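Local atomic coordinates of mitomycin biosynthesis 6-O-methyltransferase (Streptomyces lavendulae, PDB entry 3GWZ), a protein that transfers the S-methyl group of S-adenosyl-L-methionine to 6-demethylmitomycins A and B, forming the quinone methoxy group of mitomycins A and B. Residues P123-T129 / R181-V186. Sequence-based numbering, arbitrary orientation.
With SAH (S-adenosyl-L-homocysteine), chain G.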
ATOM      1  N   PRO A 123      -3.170   9.216  -2.561  1.00 24.27           N
ATOM      2  CA  PRO A 123      -3.714  10.571  -2.397  1.00 21.03           C
ATOM      3  C   PRO A 123      -2.855  11.620  -3.089  1.00 23.96           C
ATOM      4  O   PRO A 123      -3.291  12.753  -3.269  1.00 24.00           O
ATOM      5  CB  PRO A 123      -3.690  10.783  -0.877  1.00 30.33           C
ATOM      6  CG  PRO A 123      -2.682   9.798  -0.356  1.00 28.95           C
ATOM      7  CD  PRO A 123      -2.726   8.625  -1.286  1.00 27.21           C
ATOM      8  N   ALA A 124      -1.647  11.240  -3.482  1.00 23.48           N
ATOM      9  CA  ALA A 124      -0.750  12.162  -4.168  1.00 15.17           C
ATOM     10  C   ALA A 124      -0.807  12.011  -5.690  1.00 21.84           C
ATOM     11  O   ALA A 124      -0.138  12.743  -6.421  1.00 21.48           O
ATOM     12  CB  ALA A 124       0.680  11.976  -3.671  1.00 26.54           C
ATOM     13  N   SER A 125      -1.598  11.061  -6.176  1.00 20.49           N
ATOM     14  CA  SER A 125      -1.661  10.831  -7.618  1.00 21.07           C
ATOM     15  C   SER A 125      -2.902  11.448  -8.253  1.00 16.30           C
ATOM     16  O   SER A 125      -4.016  11.041  -7.948  1.00 15.26           O
ATOM     17  CB  SER A 125      -1.649   9.336  -7.920  1.00 24.23           C
ATOM     18  OG  SER A 125      -1.992   9.120  -9.277  1.00 22.39           O
ATOM     19  N   PRO A 126      -2.707  12.429  -9.140  1.00 18.97           N
ATOM     20  CA  PRO A 126      -3.870  13.029  -9.799  1.00 18.20           C
ATOM     21  C   PRO A 126      -4.660  11.981 -10.586  1.00 18.48           C
ATOM     22  O   PRO A 126      -5.884  11.913 -10.464  1.00 15.84           O
ATOM     23  CB  PRO A 126      -3.242  14.076 -10.727  1.00 18.55           C
ATOM     24  CG  PRO A 126      -1.939  14.427 -10.054  1.00 20.81           C
ATOM     25  CD  PRO A 126      -1.455  13.126  -9.482  1.00 18.50           C
ATOM     26  N   VAL A 127      -3.976  11.140 -11.355  1.00 17.42           N
ATOM     27  CA  VAL A 127      -4.698  10.224 -12.236  1.00 15.73           C
ATOM     28  C   VAL A 127      -5.465   9.165 -11.451  1.00 13.59           C
ATOM     29  O   VAL A 127      -6.607   8.853 -11.785  1.00 15.15           O
ATOM     30  CB  VAL A 127      -3.778   9.552 -13.274  1.00 19.77           C
ATOM     31  CG1 VAL A 127      -4.585   8.595 -14.149  1.00 21.65           C
ATOM     32  CG2 VAL A 127      -3.104  10.601 -14.137  1.00 26.95           C
ATOM     33  N   ALA A 128      -4.846   8.619 -10.406  1.00 15.03           N
ATOM     34  CA  ALA A 128      -5.496   7.597  -9.583  1.00 17.94           C
ATOM     35  C   ALA A 128      -6.711   8.138  -8.837  1.00 18.39           C
ATOM     36  O   ALA A 128      -7.743   7.472  -8.746  1.00 13.53           O
ATOM     37  CB  ALA A 128      -4.509   6.982  -8.592  1.00 19.14           C
ATOM     38  N   THR A 129      -6.590   9.338  -8.281  1.00 15.38           N
ATOM     39  CA  THR A 129      -7.724   9.904  -7.550  1.00 15.01           C
ATOM     40  C   THR A 129      -8.809  10.314  -8.523  1.00 12.65           C
ATOM     41  O   THR A 129     -10.002  10.153  -8.232  1.00 14.84           O
ATOM     42  CB  THR A 129      -7.328  11.107  -6.674  1.00 12.97           C
ATOM     43  OG1 THR A 129      -6.558  12.036  -7.453  1.00 12.32           O
ATOM     44  CG2 THR A 129      -6.519  10.626  -5.477  1.00 15.12           C
ATOM     45  N   ARG A 181     -10.163  14.442  -2.544  1.00 13.98           N
ATOM     46  CA  ARG A 181      -8.971  13.668  -2.881  1.00 18.47           C
ATOM     47  C   ARG A 181      -8.471  13.994  -4.292  1.00 13.80           C
ATOM     48  O   ARG A 181      -7.271  14.113  -4.516  1.00 14.37           O
ATOM     49  CB  ARG A 181      -9.233  12.157  -2.768  1.00 12.76           C
ATOM     50  CG  ARG A 181      -9.177  11.601  -1.346  1.00 20.27           C
ATOM     51  CD  ARG A 181      -9.494  10.102  -1.309  1.00 16.16           C
ATOM     52  NE  ARG A 181      -8.426   9.293  -1.900  1.00 23.72           N
ATOM     53  CZ  ARG A 181      -7.371   8.831  -1.230  1.00 37.29           C
ATOM     54  NH1 ARG A 181      -7.227   9.111   0.066  1.00 23.26           N
ATOM     55  NH2 ARG A 181      -6.457   8.085  -1.853  1.00 28.96           N
ATOM     56  N   ALA A 182      -9.384  14.130  -5.248  1.00 13.86           N
ATOM     57  CA  ALA A 182      -8.971  14.380  -6.627  1.00 11.05           C
ATOM     58  C   ALA A 182      -8.402  15.787  -6.792  1.00 13.34           C
ATOM     59  O   ALA A 182      -7.436  15.994  -7.526  1.00 13.14           O
ATOM     60  CB  ALA A 182     -10.132  14.153  -7.597  1.00 13.66           C
HETATM   61  N   MSE A 183      -9.020  16.758  -6.122  1.00 13.67           N
HETATM   62  CA  MSE A 183      -8.506  18.127  -6.114  1.00 13.11           C
HETATM   63  C   MSE A 183      -7.207  18.176  -5.298  1.00 14.97           C
HETATM   64  O   MSE A 183      -6.242  18.854  -5.668  1.00 13.87           O
HETATM   65  CB  MSE A 183      -9.551  19.062  -5.488  1.00 14.01           C
HETATM   66  CG  MSE A 183      -9.246  20.544  -5.577  1.00 16.96           C
HETATM   67 SE   MSE A 183      -9.289  21.234  -7.411  0.69 22.06          SE
HETATM   68  CE  MSE A 183      -7.383  21.446  -7.709  1.00 15.89           C
ATOM     69  N   GLY A 184      -7.190  17.453  -4.183  1.00 13.79           N
ATOM     70  CA  GLY A 184      -6.052  17.491  -3.273  1.00 14.46           C
ATOM     71  C   GLY A 184      -4.758  16.965  -3.862  1.00 19.96           C
ATOM     72  O   GLY A 184      -3.672  17.423  -3.499  1.00 15.94           O
ATOM     73  N   SER A 185      -4.864  15.987  -4.758  1.00 15.39           N
ATOM     74  CA  SER A 185      -3.677  15.394  -5.372  1.00 16.72           C
ATOM     75  C   SER A 185      -3.048  16.383  -6.347  1.00 18.44           C
ATOM     76  O   SER A 185      -1.830  16.593  -6.357  1.00 14.97           O
ATOM     77  CB  SER A 185      -4.044  14.094  -6.098  1.00 14.25           C
ATOM     78  OG  SER A 185      -4.976  14.341  -7.142  1.00 15.93           O
ATOM     79  N   VAL A 186      -3.892  16.987  -7.173  1.00 14.64           N
ATOM     80  CA  VAL A 186      -3.458  18.050  -8.062  1.00 15.19           C
ATOM     81  C   VAL A 186      -2.792  19.166  -7.255  1.00 15.33           C
ATOM     82  O   VAL A 186      -1.717  19.665  -7.614  1.00 15.50           O
ATOM     83  CB  VAL A 186      -4.655  18.598  -8.877  1.00 15.22           C
ATOM     84  CG1 VAL A 186      -4.282  19.890  -9.578  1.00 20.40           C
ATOM     85  CG2 VAL A 186      -5.112  17.559  -9.884  1.00 19.92           C
TER
HETATM   86  N   SAH G 352      -7.904  25.944  -3.614  1.00 12.43           N
HETATM   87  CA  SAH G 352      -8.022  24.447  -3.550  1.00 10.20           C
HETATM   88  CB  SAH G 352      -9.429  23.915  -3.887  1.00 11.62           C
HETATM   89  CG  SAH G 352      -9.984  24.275  -5.279  1.00 16.88           C
HETATM   90  SD  SAH G 352     -11.561  23.489  -5.584  1.00  7.27           S
HETATM   91  C   SAH G 352      -7.018  23.830  -4.482  1.00 18.92           C
HETATM   92  O   SAH G 352      -6.725  22.636  -4.363  1.00 17.14           O
HETATM   93  OXT SAH G 352      -6.467  24.504  -5.364  1.00 16.00           O
HETATM   94  C5' SAH G 352     -12.655  24.836  -5.176  1.00 12.17           C
HETATM   95  C4' SAH G 352     -12.952  24.963  -3.668  1.00 12.98           C
HETATM   96  O4' SAH G 352     -13.896  26.018  -3.369  1.00 12.80           O
HETATM   97  C3' SAH G 352     -13.515  23.716  -2.977  1.00 12.81           C
HETATM   98  O3' SAH G 352     -12.552  23.237  -2.024  1.00 13.26           O
HETATM   99  C2' SAH G 352     -14.780  24.174  -2.246  1.00 11.76           C
HETATM  100  O2' SAH G 352     -14.901  23.653  -0.916  1.00 12.62           O
HETATM  101  C1' SAH G 352     -14.573  25.667  -2.144  1.00 12.81           C
HETATM  102  N9  SAH G 352     -15.818  26.466  -2.082  1.00 13.86           N
HETATM  103  C8  SAH G 352     -16.874  26.375  -2.922  1.00 13.93           C
HETATM  104  N7  SAH G 352     -17.824  27.286  -2.591  1.00 14.01           N
HETATM  105  C5  SAH G 352     -17.356  27.981  -1.527  1.00 15.60           C
HETATM  106  C6  SAH G 352     -17.843  29.094  -0.688  1.00 17.12           C
HETATM  107  N6  SAH G 352     -19.057  29.632  -0.957  1.00 11.24           N
HETATM  108  N1  SAH G 352     -17.052  29.527   0.331  1.00 13.76           N
HETATM  109  C2  SAH G 352     -15.854  28.976   0.576  1.00 16.26           C
HETATM  110  N3  SAH G 352     -15.344  27.960  -0.152  1.00 15.46           N
HETATM  111  C4  SAH G 352     -16.037  27.438  -1.195  1.00 13.53           C
HETATM  112  O   HOH W   1      -5.701  13.627  -2.330  1.00 20.84           O
HETATM  113  O   HOH W   2      -7.121  14.473  -9.727  1.00 13.99           O
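Two small hydroxyl side chains, Thr-129 and Ser-185, turn toward each other across the contact and meet where two helices come close, with 2.8 Å between Thr-129 OG1 and Ser-185 OG. In each residue the oxygen sits between the backbone N and the carbonyl carbon (chi1 49° and 61°), which folds it back over its own helix. Ser-185 OG thereby donates to Ala-182 O at 3.0 Å, approaching from above the carbonyl plane, while Thr-129 CB and CG2 lie against the backbone of Arg-181 and Ala-182. Pro-126 adds an apolar touch, its CB 4.0 Å from Val-186 CG2. In this class I, COMT-type methyltransferase, the contact joins the start of helix 126-135, capped by Ser-125 OG accepting from Ala-128 N, to the long helix 173-197. Away from that interface Met-183, a selenomethionine here, reaches S-adenosyl-L-homocysteine, whereas Val-127 packs on Val-42 of the second subunit, so the pair is flanked by the bound S-adenosyl-L-homocysteine and by a second subunit. Two waters complete the join: one donates to Pro-123 O and Arg-181 O, the other to Pro-126 O and Ala-182 O. Bent at chi3 (70°), the Arg-181 chain runs alongside Pro-123 and lays one guanidinium face against Pro-123 CA, 3.7 Å from NH2.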